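PDB 6XL7: SG7.AF from Anopheles freeborni, which inhibits the alternative pathway of host complement by blocking the activated C3-convertase C3bBb, leaving the classical pathway unaffected. Local coordinates for residues R13-D18 and K65-K70; Q27-G32 and P97-A102; S35-P40 and G104-E109; D50-S55 and C113-L118. All coordinates share one frame; numbering follows the deposited sequence.

Contact 1. Residues R13-D18 and K65-K70; sequences RRIDFD and KVNDVK. With SO4 (sulfate ion), chain B.
Lys70 reaches from helix 56-77 to the loop behind helix 2-13 and ends on a backbone carbonyl: its NZ donates a hydrogen bond to Asp16 O at 2.7 Å. The ammonium lies in the carbonyl plane and nearly in line with the C=O, at an angle of 158°. To get there the side chain first runs out extended, then turns twice near its tip (chi3 64°, chi4 62°), which swings NZ back onto the loop. A water accepts from NZ and also from Asp18 N, tying the lysine one step further along the loop.

The close packing lies beside this bond. The methylenes of Lys70 pass the Phe17 ring at about a right angle to that side chain, with CD 3.4 Å from Phe17 CE2. Next to it, Ile15 lays its CG2 branch against Val66 CG1 (3.7 Å), while Ile15 CD1 reaches the same valine methyl at 3.8 Å. The solvent side is looser. In the Asn67 conformer described, Asp16 OD1 comes no nearer than 3.7 Å to Asn67 ND2, and the carboxylate and amide planes stand almost perpendicular. Further out, Arg13 makes no contact with the helix and the end of Arg14 leads away from it; the two share a sulfate, probably from the crystallisation liquor. Arg13 gives it NH1 and NH2, and Arg14, in the conformer described, gives NH1 to O2 at 2.8 Å.

Within the bundle, Phe17 continues onto Lys30 and Val33 of helix 23-46, where Leu37 also meets Val66, while Val69 of the same helical turn packs on Tyr99, Ala102 and Leu103 of helix 89-113.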
loop_
_atom_site.group_PDB
_atom_site.type_symbol
_atom_site.label_atom_id
_atom_site.label_comp_id
_atom_site.label_asym_id
_atom_site.label_seq_id
_atom_site.Cartn_x
_atom_site.Cartn_y
_atom_site.Cartn_z
ATOM N N ARG A 13 -4.287 -3.006 8.113
ATOM C CA ARG A 13 -5.617 -3.608 8.135
ATOM C C ARG A 13 -6.659 -2.669 7.541
ATOM O O ARG A 13 -7.656 -3.127 6.971
ATOM C CB ARG A 13 -5.981 -4.010 9.569
ATOM C CG ARG A 13 -7.408 -4.499 9.736
ATOM C CD ARG A 13 -7.638 -5.128 11.102
ATOM N NE ARG A 13 -7.184 -4.301 12.217
ATOM C CZ ARG A 13 -7.859 -3.262 12.700
ATOM N NH1 ARG A 13 -9.010 -2.898 12.133
ATOM N NH2 ARG A 13 -7.380 -2.581 13.733
ATOM N N ARG A 14 -6.435 -1.358 7.635
ATOM C CA ARG A 14 -7.368 -0.384 7.086
ATOM C C ARG A 14 -7.248 -0.230 5.571
ATOM O O ARG A 14 -8.111 0.417 4.966
ATOM C CB ARG A 14 -7.217 0.957 7.821
ATOM C CG ARG A 14 -7.742 0.920 9.261
ATOM C CD ARG A 14 -6.980 1.859 10.202
ATOM N NE ARG A 14 -7.569 1.908 11.539
ATOM C CZ ARG A 14 -7.066 2.603 12.555
ATOM N NH1 ARG A 14 -7.675 2.594 13.733
ATOM N NH2 ARG A 14 -5.952 3.306 12.396
ATOM N N ILE A 15 -6.215 -0.804 4.957
ATOM C CA ILE A 15 -6.079 -0.856 3.496
ATOM C C ILE A 15 -6.832 -2.103 3.064
ATOM O O ILE A 15 -6.294 -3.212 3.058
ATOM C CB ILE A 15 -4.618 -0.885 3.056
ATOM C CG1 ILE A 15 -3.938 0.448 3.372
ATOM C CG2 ILE A 15 -4.508 -1.183 1.558
ATOM C CD1 ILE A 15 -2.429 0.429 3.206
ATOM N N ASP A 16 -8.095 -1.921 2.699
ATOM C CA ASP A 16 -8.956 -3.051 2.398
ATOM C C ASP A 16 -8.866 -3.430 0.927
ATOM O O ASP A 16 -8.489 -2.627 0.069
ATOM C CB ASP A 16 -10.402 -2.739 2.767
ATOM C CG ASP A 16 -10.931 -1.513 2.057
ATOM O OD1 ASP A 16 -10.110 -0.704 1.571
ATOM O OD2 ASP A 16 -12.167 -1.353 1.991
ATOM N N PHE A 17 -9.212 -4.682 0.654
ATOM C CA PHE A 17 -9.293 -5.219 -0.693
ATOM C C PHE A 17 -10.698 -5.756 -0.914
ATOM O O PHE A 17 -11.273 -6.394 -0.026
ATOM C CB PHE A 17 -8.274 -6.343 -0.870
ATOM C CG PHE A 17 -6.850 -5.891 -0.706
ATOM C CD1 PHE A 17 -6.257 -5.860 0.543
ATOM C CD2 PHE A 17 -6.106 -5.485 -1.801
ATOM C CE1 PHE A 17 -4.949 -5.442 0.696
ATOM C CE2 PHE A 17 -4.797 -5.063 -1.652
ATOM C CZ PHE A 17 -4.217 -5.039 -0.407
ATOM N N ASP A 18 -11.257 -5.481 -2.090
ATOM C CA ASP A 18 -12.608 -5.924 -2.430
ATOM C C ASP A 18 -12.519 -7.356 -2.945
ATOM O O ASP A 18 -12.152 -7.592 -4.097
ATOM C CB ASP A 18 -13.225 -4.983 -3.458
ATOM C CG ASP A 18 -14.667 -5.351 -3.823
ATOM O OD1 ASP A 18 -15.150 -6.431 -3.428
ATOM O OD2 ASP A 18 -15.323 -4.546 -4.515
ATOM N N LYS A 65 -3.740 7.291 0.456
ATOM C CA LYS A 65 -2.931 7.293 -0.757
ATOM C C LYS A 65 -2.909 5.916 -1.400
ATOM O O LYS A 65 -3.065 5.789 -2.623
ATOM C CB LYS A 65 -1.510 7.775 -0.465
ATOM C CG LYS A 65 -1.403 9.265 -0.172
ATOM C CD LYS A 65 0.017 9.635 0.245
ATOM C CE LYS A 65 0.162 11.139 0.411
ATOM N NZ LYS A 65 1.558 11.532 0.772
ATOM N N VAL A 66 -2.742 4.868 -0.595
ATOM C CA VAL A 66 -2.723 3.510 -1.134
ATOM C C VAL A 66 -4.077 3.157 -1.716
ATOM O O VAL A 66 -4.170 2.570 -2.805
ATOM C CB VAL A 66 -2.291 2.499 -0.057
ATOM C CG1 VAL A 66 -2.501 1.067 -0.579
ATOM C CG2 VAL A 66 -0.857 2.724 0.306
ATOM N N ASN A 67 -5.156 3.528 -1.032
ATOM C CA ASN A 67 -6.451 3.180 -1.567
ATOM C C ASN A 67 -6.697 3.849 -2.923
ATOM O O ASN A 67 -7.207 3.196 -3.840
ATOM C CB ASN A 67 -7.550 3.334 -0.511
ATOM C CG ASN A 67 -7.424 2.272 0.607
ATOM O OD1 ASN A 67 -7.541 2.571 1.802
ATOM N ND2 ASN A 67 -7.156 1.027 0.210
ATOM N N ASP A 68 -6.262 5.107 -3.106
ATOM C CA ASP A 68 -6.415 5.776 -4.402
ATOM C C ASP A 68 -5.542 5.139 -5.481
ATOM O O ASP A 68 -5.989 4.954 -6.625
ATOM C CB ASP A 68 -6.064 7.256 -4.264
ATOM C CG ASP A 68 -7.011 8.002 -3.341
ATOM O OD1 ASP A 68 -8.135 7.507 -3.102
ATOM O OD2 ASP A 68 -6.646 9.108 -2.883
ATOM N N VAL A 69 -4.295 4.818 -5.148
ATOM C CA VAL A 69 -3.395 4.168 -6.097
ATOM C C VAL A 69 -3.934 2.799 -6.497
ATOM O O VAL A 69 -3.896 2.417 -7.675
ATOM C CB VAL A 69 -1.974 4.110 -5.498
ATOM C CG1 VAL A 69 -1.101 3.094 -6.211
ATOM C CG2 VAL A 69 -1.347 5.503 -5.542
ATOM N N LYS A 70 -4.486 2.055 -5.535
ATOM C CA LYS A 70 -5.027 0.735 -5.830
ATOM C C LYS A 70 -6.302 0.821 -6.667
ATOM O O LYS A 70 -6.484 0.023 -7.595
ATOM C CB LYS A 70 -5.256 -0.021 -4.521
ATOM C CG LYS A 70 -5.864 -1.392 -4.716
ATOM C CD LYS A 70 -5.590 -2.286 -3.523
ATOM C CE LYS A 70 -6.258 -1.758 -2.256
ATOM N NZ LYS A 70 -7.742 -1.727 -2.391
HETATM S S SO4 B . -10.041 0.041 14.347
HETATM O O1 SO4 B . -11.181 -0.570 15.025
HETATM O O2 SO4 B . -10.099 1.490 14.514
HETATM O O3 SO4 B . -10.085 -0.277 12.924
HETATM O O4 SO4 B . -8.803 -0.468 14.937
HETATM O O HOH W 1 -9.103 -4.121 -4.182
#

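Contact 2. Residues Q27-G32 and P97-A102; sequences QSAKFG and PSYLTA
Tyr99 OH donates a hydrogen bond to Ala29 O at 2.8 Å, linking a side chain of helix 89-113 to the backbone of helix 23-46. The phenol approaches well off the line of the C=O bond, at 117°, and is tilted modestly from the carbonyl plane. The acceptor sits at the edge of the tyrosine ring, in its plane. With CG trans to the backbone N (chi1 174°) the ring projects straight across the gap, and its CE2 corner slides along the backbone of the other helix, 3.8 Å from Ala29 CA and 4.0 Å from Gly32 CA.

The two helices are the second and fourth of an up-and-down four-helix bundle and therefore run roughly parallel, their local axes inclined by 25° and 10.4 Å apart at closest approach. Gly32 suits this place because Tyr99 and Leu100 take up the volume a side chain would need: besides Tyr99 CE2, Leu100 CD2 rests on Gly32 CA at 3.6 Å. That same methyl also faces the solvent side, where Phe31 CE2, in the conformer described, lies 4.4 Å away; Phe31 is exposed, in contrast to the buried tyrosine. On the inner side the Tyr99 ring stacks with Phe73 of helix 56-77, while Ala29 backs onto Phe17 of the loop behind helix 2-13.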
loop_
_atom_site.group_PDB
_atom_site.type_symbol
_atom_site.label_atom_id
_atom_site.label_comp_id
_atom_site.label_asym_id
_atom_site.label_seq_id
_atom_site.Cartn_x
_atom_site.Cartn_y
_atom_site.Cartn_z
ATOM N N GLN A 27 -4.387 -10.856 -6.371
ATOM C CA GLN A 27 -3.040 -11.335 -6.077
ATOM C C GLN A 27 -1.996 -10.270 -6.381
ATOM O O GLN A 27 -1.076 -10.046 -5.587
ATOM C CB GLN A 27 -2.761 -12.628 -6.845
ATOM C CG GLN A 27 -3.569 -13.808 -6.331
ATOM C CD GLN A 27 -3.614 -14.966 -7.308
ATOM O OE1 GLN A 27 -2.896 -14.981 -8.309
ATOM N NE2 GLN A 27 -4.470 -15.942 -7.023
ATOM N N SER A 28 -2.124 -9.593 -7.520
ATOM C CA SER A 28 -1.170 -8.540 -7.859
ATOM C C SER A 28 -1.342 -7.326 -6.959
ATOM O O SER A 28 -0.352 -6.713 -6.539
ATOM C CB SER A 28 -1.304 -8.138 -9.332
ATOM O OG SER A 28 -0.652 -9.076 -10.166
ATOM N N ALA A 29 -2.586 -6.955 -6.653
ATOM C CA ALA A 29 -2.813 -5.804 -5.782
ATOM C C ALA A 29 -2.221 -6.038 -4.399
ATOM O O ALA A 29 -1.530 -5.169 -3.854
ATOM C CB ALA A 29 -4.303 -5.505 -5.690
ATOM N N LYS A 30 -2.459 -7.222 -3.832
ATOM C CA LYS A 30 -1.929 -7.540 -2.510
ATOM C C LYS A 30 -0.415 -7.650 -2.529
ATOM O O LYS A 30 0.257 -7.154 -1.612
ATOM C CB LYS A 30 -2.575 -8.817 -1.979
ATOM C CG LYS A 30 -4.049 -8.650 -1.661
ATOM C CD LYS A 30 -4.695 -9.997 -1.322
ATOM C CE LYS A 30 -6.194 -9.851 -1.146
ATOM N NZ LYS A 30 -6.863 -11.165 -0.931
ATOM N N PHE A 31 0.153 -8.277 -3.564
ATOM C CA PHE A 31 1.608 -8.374 -3.656
ATOM C C PHE A 31 2.250 -6.997 -3.689
ATOM O O PHE A 31 3.294 -6.769 -3.070
ATOM C CB PHE A 31 2.023 -9.158 -4.906
ATOM C CG PHE A 31 3.445 -8.893 -5.335
ATOM C CD1 PHE A 31 4.502 -9.512 -4.682
ATOM C CD2 PHE A 31 3.726 -8.014 -6.372
ATOM C CE1 PHE A 31 5.810 -9.264 -5.055
ATOM C CE2 PHE A 31 5.034 -7.763 -6.753
ATOM C CZ PHE A 31 6.077 -8.391 -6.095
ATOM N N GLY A 32 1.645 -6.065 -4.429
ATOM C CA GLY A 32 2.202 -4.725 -4.491
ATOM C C GLY A 32 2.291 -4.080 -3.124
ATOM O O GLY A 32 3.328 -3.527 -2.749
ATOM N N PRO A 97 3.147 -1.923 -13.579
ATOM C CA PRO A 97 4.376 -1.178 -13.240
ATOM C C PRO A 97 4.110 0.188 -12.631
ATOM O O PRO A 97 4.794 0.588 -11.676
ATOM C CB PRO A 97 5.129 -1.107 -14.578
ATOM C CG PRO A 97 4.637 -2.337 -15.332
ATOM C CD PRO A 97 3.189 -2.438 -14.965
ATOM N N SER A 98 3.121 0.920 -13.139
ATOM C CA SER A 98 2.835 2.226 -12.553
ATOM C C SER A 98 2.222 2.100 -11.166
ATOM O O SER A 98 2.451 2.966 -10.310
ATOM C CB SER A 98 1.975 3.080 -13.482
ATOM O OG SER A 98 0.734 2.482 -13.753
ATOM N N TYR A 99 1.474 1.023 -10.917
ATOM C CA TYR A 99 0.975 0.739 -9.574
ATOM C C TYR A 99 2.133 0.560 -8.602
ATOM O O TYR A 99 2.179 1.199 -7.543
ATOM C CB TYR A 99 0.124 -0.532 -9.640
ATOM C CG TYR A 99 -0.379 -1.067 -8.323
ATOM C CD1 TYR A 99 -1.208 -0.300 -7.511
ATOM C CD2 TYR A 99 -0.058 -2.368 -7.918
ATOM C CE1 TYR A 99 -1.693 -0.807 -6.309
ATOM C CE2 TYR A 99 -0.528 -2.878 -6.725
ATOM C CZ TYR A 99 -1.346 -2.094 -5.928
ATOM O OH TYR A 99 -1.851 -2.563 -4.727
ATOM N N LEU A 100 3.082 -0.305 -8.947
ATOM C CA LEU A 100 4.204 -0.573 -8.051
ATOM C C LEU A 100 5.041 0.681 -7.817
ATOM O O LEU A 100 5.437 0.963 -6.677
ATOM C CB LEU A 100 5.062 -1.692 -8.631
ATOM C CG LEU A 100 4.351 -3.040 -8.771
ATOM C CD1 LEU A 100 5.278 -4.058 -9.391
ATOM C CD2 LEU A 100 3.846 -3.536 -7.419
ATOM N N THR A 101 5.322 1.444 -8.878
ATOM C CA THR A 101 6.067 2.694 -8.734
ATOM C C THR A 101 5.339 3.672 -7.817
ATOM O O THR A 101 5.965 4.319 -6.964
ATOM C CB THR A 101 6.301 3.326 -10.105
ATOM O OG1 THR A 101 7.103 2.449 -10.907
ATOM C CG2 THR A 101 6.994 4.669 -9.972
ATOM N N ALA A 102 4.019 3.784 -7.962
ATOM C CA ALA A 102 3.270 4.715 -7.127
ATOM C C ALA A 102 3.300 4.278 -5.666
ATOM O O ALA A 102 3.402 5.123 -4.764
ATOM C CB ALA A 102 1.835 4.844 -7.644
#

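Contact 3. Residues S35-P40 and G104-E109; sequences SQLREP and GEIRGE
Helix 35-40 and helix 104-109 run side by side in the same general direction, 35° apart with axes 8.7 Å from each other, and the first has a wider pi-type turn at 35-38 and a kink at Pro40. They belong to the second and fourth helices of the up-and-down four-helix bundle, and Arg107 does most of the work between them. One of its nitrogens, NH1, gives two hydrogen bonds to Gln36, at 2.8 Å to the backbone O and at 3.0 Å to the side-chain OE1. Both acceptors lie close to the guanidinium plane, but they are used differently: the backbone oxygen is met on a lone pair, in its carbonyl plane, whereas NH1 stands above the amide plane of OE1.

Gln36 brings its amide round by a bend at chi2 (-74°), which also sets OE1 3.3 Å from Gly104 CA, a fit helped by the glycine's missing side chain. The arginine's aliphatic part is packed as well: Pro40 CG rests on Arg107 CD at 3.6 Å, the two side chains crossing at about a right angle. Towards the bundle interior Leu37 CD2 tucks in at 3.6 Å from Arg107 CA and more loosely meets Ile106 CG2; Ile106 in turn packs on Met62 of helix 56-77. A water joins Arg107 NH2 to Gln36 OE1, and Gly104 O lies over the centre of one guanidinium face, 3.8 Å above its plane.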
loop_
_atom_site.group_PDB
_atom_site.type_symbol
_atom_site.label_atom_id
_atom_site.label_comp_id
_atom_site.label_asym_id
_atom_site.label_seq_id
_atom_site.Cartn_x
_atom_site.Cartn_y
_atom_site.Cartn_z
ATOM N N SER A 35 4.992 -5.958 -0.935
ATOM C CA SER A 35 6.399 -5.838 -1.309
ATOM C C SER A 35 6.873 -4.390 -1.250
ATOM O O SER A 35 8.018 -4.128 -0.871
ATOM C CB SER A 35 6.617 -6.412 -2.712
ATOM O OG SER A 35 5.830 -5.726 -3.674
ATOM N N GLN A 36 6.018 -3.442 -1.625
ATOM C CA GLN A 36 6.439 -2.053 -1.687
ATOM C C GLN A 36 6.267 -1.312 -0.368
ATOM O O GLN A 36 6.944 -0.293 -0.153
ATOM C CB GLN A 36 5.667 -1.307 -2.782
ATOM C CG GLN A 36 5.957 -1.787 -4.203
ATOM C CD GLN A 36 7.317 -1.350 -4.700
ATOM O OE1 GLN A 36 7.804 -0.267 -4.363
ATOM N NE2 GLN A 36 7.937 -2.190 -5.516
ATOM N N LEU A 37 5.394 -1.798 0.518
ATOM C CA LEU A 37 5.049 -1.056 1.728
ATOM C C LEU A 37 5.165 -1.881 3.006
ATOM O O LEU A 37 5.914 -1.499 3.917
ATOM C CB LEU A 37 3.646 -0.455 1.591
ATOM C CG LEU A 37 3.568 0.724 0.613
ATOM C CD1 LEU A 37 2.134 0.978 0.226
ATOM C CD2 LEU A 37 4.169 1.967 1.252
ATOM N N ARG A 38 4.444 -3.003 3.103
ATOM C CA ARG A 38 4.363 -3.698 4.381
ATOM C C ARG A 38 5.729 -4.224 4.818
ATOM O O ARG A 38 6.147 -4.002 5.959
ATOM C CB ARG A 38 3.312 -4.809 4.334
ATOM C CG ARG A 38 2.899 -5.296 5.717
ATOM C CD ARG A 38 1.879 -6.428 5.663
ATOM N NE ARG A 38 0.551 -5.978 5.249
ATOM C CZ ARG A 38 0.077 -6.089 4.013
ATOM N NH1 ARG A 38 0.827 -6.631 3.069
ATOM N NH2 ARG A 38 -1.142 -5.656 3.711
ATOM N N GLU A 39 6.441 -4.904 3.921
ATOM C CA GLU A 39 7.755 -5.425 4.313
ATOM C C GLU A 39 8.758 -4.327 4.647
ATOM O O GLU A 39 9.315 -4.351 5.759
ATOM C CB GLU A 39 8.282 -6.452 3.300
ATOM C CG GLU A 39 9.716 -6.853 3.588
ATOM C CD GLU A 39 10.265 -7.885 2.622
ATOM O OE1 GLU A 39 9.628 -8.138 1.579
ATOM O OE2 GLU A 39 11.347 -8.439 2.918
ATOM N N PRO A 40 9.021 -3.336 3.788
ATOM C CA PRO A 40 10.032 -2.332 4.160
ATOM C C PRO A 40 9.644 -1.480 5.355
ATOM O O PRO A 40 10.511 -1.160 6.174
ATOM C CB PRO A 40 10.228 -1.509 2.878
ATOM C CG PRO A 40 9.061 -1.813 2.036
ATOM C CD PRO A 40 8.610 -3.201 2.379
ATOM N N GLY A 104 5.737 2.649 -4.296
ATOM C CA GLY A 104 7.082 2.955 -3.841
ATOM C C GLY A 104 7.246 4.411 -3.454
ATOM O O GLY A 104 7.958 4.733 -2.496
ATOM N N GLU A 105 6.589 5.309 -4.185
ATOM C CA GLU A 105 6.633 6.723 -3.832
ATOM C C GLU A 105 5.932 6.966 -2.503
ATOM O O GLU A 105 6.417 7.746 -1.673
ATOM C CB GLU A 105 6.017 7.563 -4.950
ATOM C CG GLU A 105 6.801 7.485 -6.249
ATOM C CD GLU A 105 6.124 8.215 -7.396
ATOM O OE1 GLU A 105 6.751 8.348 -8.468
ATOM O OE2 GLU A 105 4.971 8.656 -7.220
ATOM N N ILE A 106 4.812 6.282 -2.273
ATOM C CA ILE A 106 4.139 6.361 -0.979
ATOM C C ILE A 106 5.062 5.881 0.135
ATOM O O ILE A 106 5.091 6.466 1.224
ATOM C CB ILE A 106 2.800 5.599 -1.004
ATOM C CG1 ILE A 106 1.795 6.302 -1.930
ATOM C CG2 ILE A 106 2.234 5.477 0.407
ATOM C CD1 ILE A 106 0.618 5.412 -2.306
ATOM N N ARG A 107 5.844 4.825 -0.119
ATOM C CA ARG A 107 6.786 4.354 0.894
ATOM C C ARG A 107 7.754 5.459 1.293
ATOM O O ARG A 107 7.955 5.721 2.485
ATOM C CB ARG A 107 7.561 3.130 0.385
ATOM C CG ARG A 107 8.618 2.623 1.392
ATOM C CD ARG A 107 9.551 1.553 0.821
ATOM N NE ARG A 107 10.247 1.992 -0.387
ATOM C CZ ARG A 107 9.964 1.561 -1.614
ATOM N NH1 ARG A 107 8.999 0.666 -1.804
ATOM N NH2 ARG A 107 10.651 2.023 -2.654
ATOM N N GLY A 108 8.357 6.124 0.309
ATOM C CA GLY A 108 9.308 7.179 0.623
ATOM C C GLY A 108 8.671 8.333 1.375
ATOM O O GLY A 108 9.258 8.875 2.317
ATOM N N GLU A 109 7.461 8.720 0.977
ATOM C CA GLU A 109 6.773 9.808 1.666
ATOM C C GLU A 109 6.439 9.420 3.100
ATOM O O GLU A 109 6.632 10.216 4.029
ATOM C CB GLU A 109 5.504 10.181 0.895
ATOM C CG GLU A 109 5.776 10.723 -0.506
ATOM C CD GLU A 109 4.599 10.574 -1.456
ATOM O OE1 GLU A 109 3.483 10.232 -1.008
ATOM O OE2 GLU A 109 4.799 10.803 -2.668
HETATM O O HOH W 2 10.479 1.048 -5.176
#

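Contact 4. Residues D50-S55 and C113-L118; sequences DDVKLS and CLTTRL. With SO4 (sulfate ion), chain E.
Lys53 lies alongside Thr116, both side chains pointing the same way, and its carbons can be followed across the other segment one by one. CB touches Leu118 CD2 at 3.8 Å. CG meets the methyl of Thr116, CG2, also at 3.8 Å. CD passes 3.3 Å from Arg117 O, and CE keeps a looser touch with that same threonine methyl. The extended run of the first three torsions, starting from chi1 -175°, carries the chain over the strand, and the end then bends at chi4 and leads away from 113-118.

Beneath it the backbones pair antiparallel, but loosely and briefly. Thr116 N donates to Lys53 O at 3.0 Å, while the return link is made by a water that accepts from Lys53 N and donates to Thr116 O. Leu54 and Thr115 form the neighbouring non-hydrogen-bonded pair, and beyond it Ser55 N donates to Leu114 O at 2.8 Å. On the exposed side Val52 CG1 brushes Thr115 CG2, and Leu118 CD2 reaches Asp51 O.

Ser55 OG gives a hydrogen bond to a sulfate, at 2.7 Å from its O2, and the ion is held as well by Thr57 N; the start of the helix probably favours such an anion. The same OG accepts from Cys58 N. This is a serine N-cap of helix 56-77, placed where a short, weakly bonded antiparallel pairing and the Cys58–Cys113 disulfide together join the two ends of the chain's last helical hairpin.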
loop_
_atom_site.group_PDB
_atom_site.type_symbol
_atom_site.label_atom_id
_atom_site.label_comp_id
_atom_site.label_asym_id
_atom_site.label_seq_id
_atom_site.Cartn_x
_atom_site.Cartn_y
_atom_site.Cartn_z
ATOM N N ASP A 50 11.662 1.553 22.398
ATOM C CA ASP A 50 10.371 1.142 22.924
ATOM C C ASP A 50 9.350 2.283 22.949
ATOM O O ASP A 50 8.151 2.040 22.783
ATOM C CB ASP A 50 10.554 0.563 24.340
ATOM C CG ASP A 50 11.780 -0.380 24.478
ATOM O OD1 ASP A 50 12.664 -0.442 23.582
ATOM O OD2 ASP A 50 11.843 -1.104 25.501
ATOM N N ASP A 51 9.785 3.532 23.149
ATOM C CA ASP A 51 8.845 4.630 23.363
ATOM C C ASP A 51 8.806 5.659 22.230
ATOM O O ASP A 51 8.275 6.761 22.413
ATOM C CB ASP A 51 9.060 5.269 24.734
ATOM C CG ASP A 51 8.628 4.352 25.856
ATOM O OD1 ASP A 51 7.436 4.402 26.237
ATOM O OD2 ASP A 51 9.458 3.545 26.322
ATOM N N VAL A 52 9.323 5.312 21.050
ATOM C CA VAL A 52 9.078 6.145 19.876
ATOM C C VAL A 52 7.577 6.276 19.653
ATOM O O VAL A 52 6.814 5.314 19.828
ATOM C CB VAL A 52 9.774 5.544 18.643
ATOM C CG1 VAL A 52 9.341 6.276 17.382
ATOM C CG2 VAL A 52 11.285 5.621 18.787
ATOM N N LYS A 53 7.141 7.478 19.273
ATOM C CA LYS A 53 5.748 7.734 18.920
ATOM C C LYS A 53 5.616 7.837 17.404
ATOM O O LYS A 53 6.393 8.547 16.752
ATOM C CB LYS A 53 5.241 9.022 19.571
ATOM C CG LYS A 53 3.754 9.290 19.334
ATOM C CD LYS A 53 3.307 10.595 19.980
ATOM C CE LYS A 53 1.859 10.898 19.640
ATOM N NZ LYS A 53 0.962 9.776 20.037
ATOM N N LEU A 54 4.652 7.111 16.841
ATOM C CA LEU A 54 4.351 7.212 15.418
ATOM C C LEU A 54 3.346 8.330 15.172
ATOM O O LEU A 54 2.471 8.599 15.998
ATOM C CB LEU A 54 3.768 5.899 14.882
ATOM C CG LEU A 54 4.630 4.645 15.067
ATOM C CD1 LEU A 54 4.009 3.468 14.308
ATOM C CD2 LEU A 54 6.066 4.876 14.616
ATOM N N SER A 55 3.463 8.959 14.006
ATOM C CA SER A 55 2.537 10.009 13.594
ATOM C C SER A 55 1.252 9.398 13.041
ATOM O O SER A 55 1.262 8.762 11.979
ATOM C CB SER A 55 3.198 10.878 12.530
ATOM O OG SER A 55 2.239 11.710 11.888
ATOM N N CYS A 113 7.626 10.882 7.318
ATOM C CA CYS A 113 6.707 11.420 8.317
ATOM C C CYS A 113 6.389 10.455 9.448
ATOM O O CYS A 113 5.594 10.805 10.329
ATOM C CB CYS A 113 5.398 11.920 7.669
ATOM S SG CYS A 113 4.360 10.737 6.688
ATOM N N LEU A 114 7.000 9.270 9.465
ATOM C CA LEU A 114 6.512 8.186 10.316
ATOM C C LEU A 114 6.609 8.516 11.804
ATOM O O LEU A 114 5.689 8.200 12.567
ATOM C CB LEU A 114 7.271 6.896 10.014
ATOM C CG LEU A 114 6.511 5.756 9.348
ATOM C CD1 LEU A 114 7.409 4.532 9.303
ATOM C CD2 LEU A 114 5.207 5.458 10.072
ATOM N N THR A 115 7.706 9.128 12.243
ATOM C CA THR A 115 7.896 9.381 13.669
ATOM C C THR A 115 7.605 10.836 14.025
ATOM O O THR A 115 7.704 11.747 13.196
ATOM C CB THR A 115 9.311 9.000 14.130
ATOM O OG1 THR A 115 10.274 9.837 13.483
ATOM C CG2 THR A 115 9.602 7.550 13.809
ATOM N N THR A 116 7.261 11.045 15.294
ATOM C CA THR A 116 6.953 12.372 15.812
ATOM C C THR A 116 7.496 12.484 17.236
ATOM O O THR A 116 8.128 11.560 17.748
ATOM C CB THR A 116 5.451 12.657 15.690
ATOM O OG1 THR A 116 5.204 14.034 15.977
ATOM C CG2 THR A 116 4.636 11.778 16.629
ATOM N N ARG A 117 7.270 13.626 17.885
ATOM C CA ARG A 117 7.742 13.817 19.248
ATOM C C ARG A 117 6.777 13.200 20.247
ATOM O O ARG A 117 5.593 13.010 19.975
ATOM C CB ARG A 117 7.763 15.295 19.626
ATOM C CG ARG A 117 8.488 16.220 18.729
ATOM C CD ARG A 117 8.282 17.620 19.266
ATOM N NE ARG A 117 9.108 18.592 18.578
ATOM C CZ ARG A 117 9.180 19.868 18.928
ATOM N NH1 ARG A 117 8.490 20.303 19.974
ATOM N NH2 ARG A 117 9.963 20.699 18.255
ATOM N N LEU A 118 7.289 12.954 21.446
ATOM C CA LEU A 118 6.413 12.648 22.565
ATOM C C LEU A 118 5.639 13.888 22.992
ATOM O O LEU A 118 6.077 15.025 22.787
ATOM C CB LEU A 118 7.231 12.152 23.755
ATOM C CG LEU A 118 7.925 10.810 23.540
ATOM C CD1 LEU A 118 8.469 10.266 24.851
ATOM C CD2 LEU A 118 6.964 9.814 22.901
HETATM S S SO4 E . 0.570 13.532 14.588
HETATM O O1 SO4 E . 0.083 14.864 14.942
HETATM O O2 SO4 E . 1.698 13.664 13.670
HETATM O O3 SO4 E . 1.008 12.844 15.796
HETATM O O4 SO4 E . -0.517 12.777 13.970
HETATM O O HOH W 3 9.132 9.589 19.207
#

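Overall arrangement
Contacts 2 and 3 are successive stations along the same pair of parallel helices, 23-46 and 89-113, with centres 11 Å apart. Contact 1 brings in helix 56-77, which touches both: Lys70 CA lies 3.7 Å from Tyr99 CE1 of contact 2, and Lys65 NZ makes a 2.9 Å salt bridge to Glu109 OE1 of contact 3. Lys65 CB also packs on Ile106 CD1 at 3.7 Å. Contact 4 stands apart, its centre about 28 Å from that of contact 2 and on the opposite side of the chain's centre; it joins contact 3 through the sequence alone. The two sulfates sit at contacts 1 and 4, outside the packed interior.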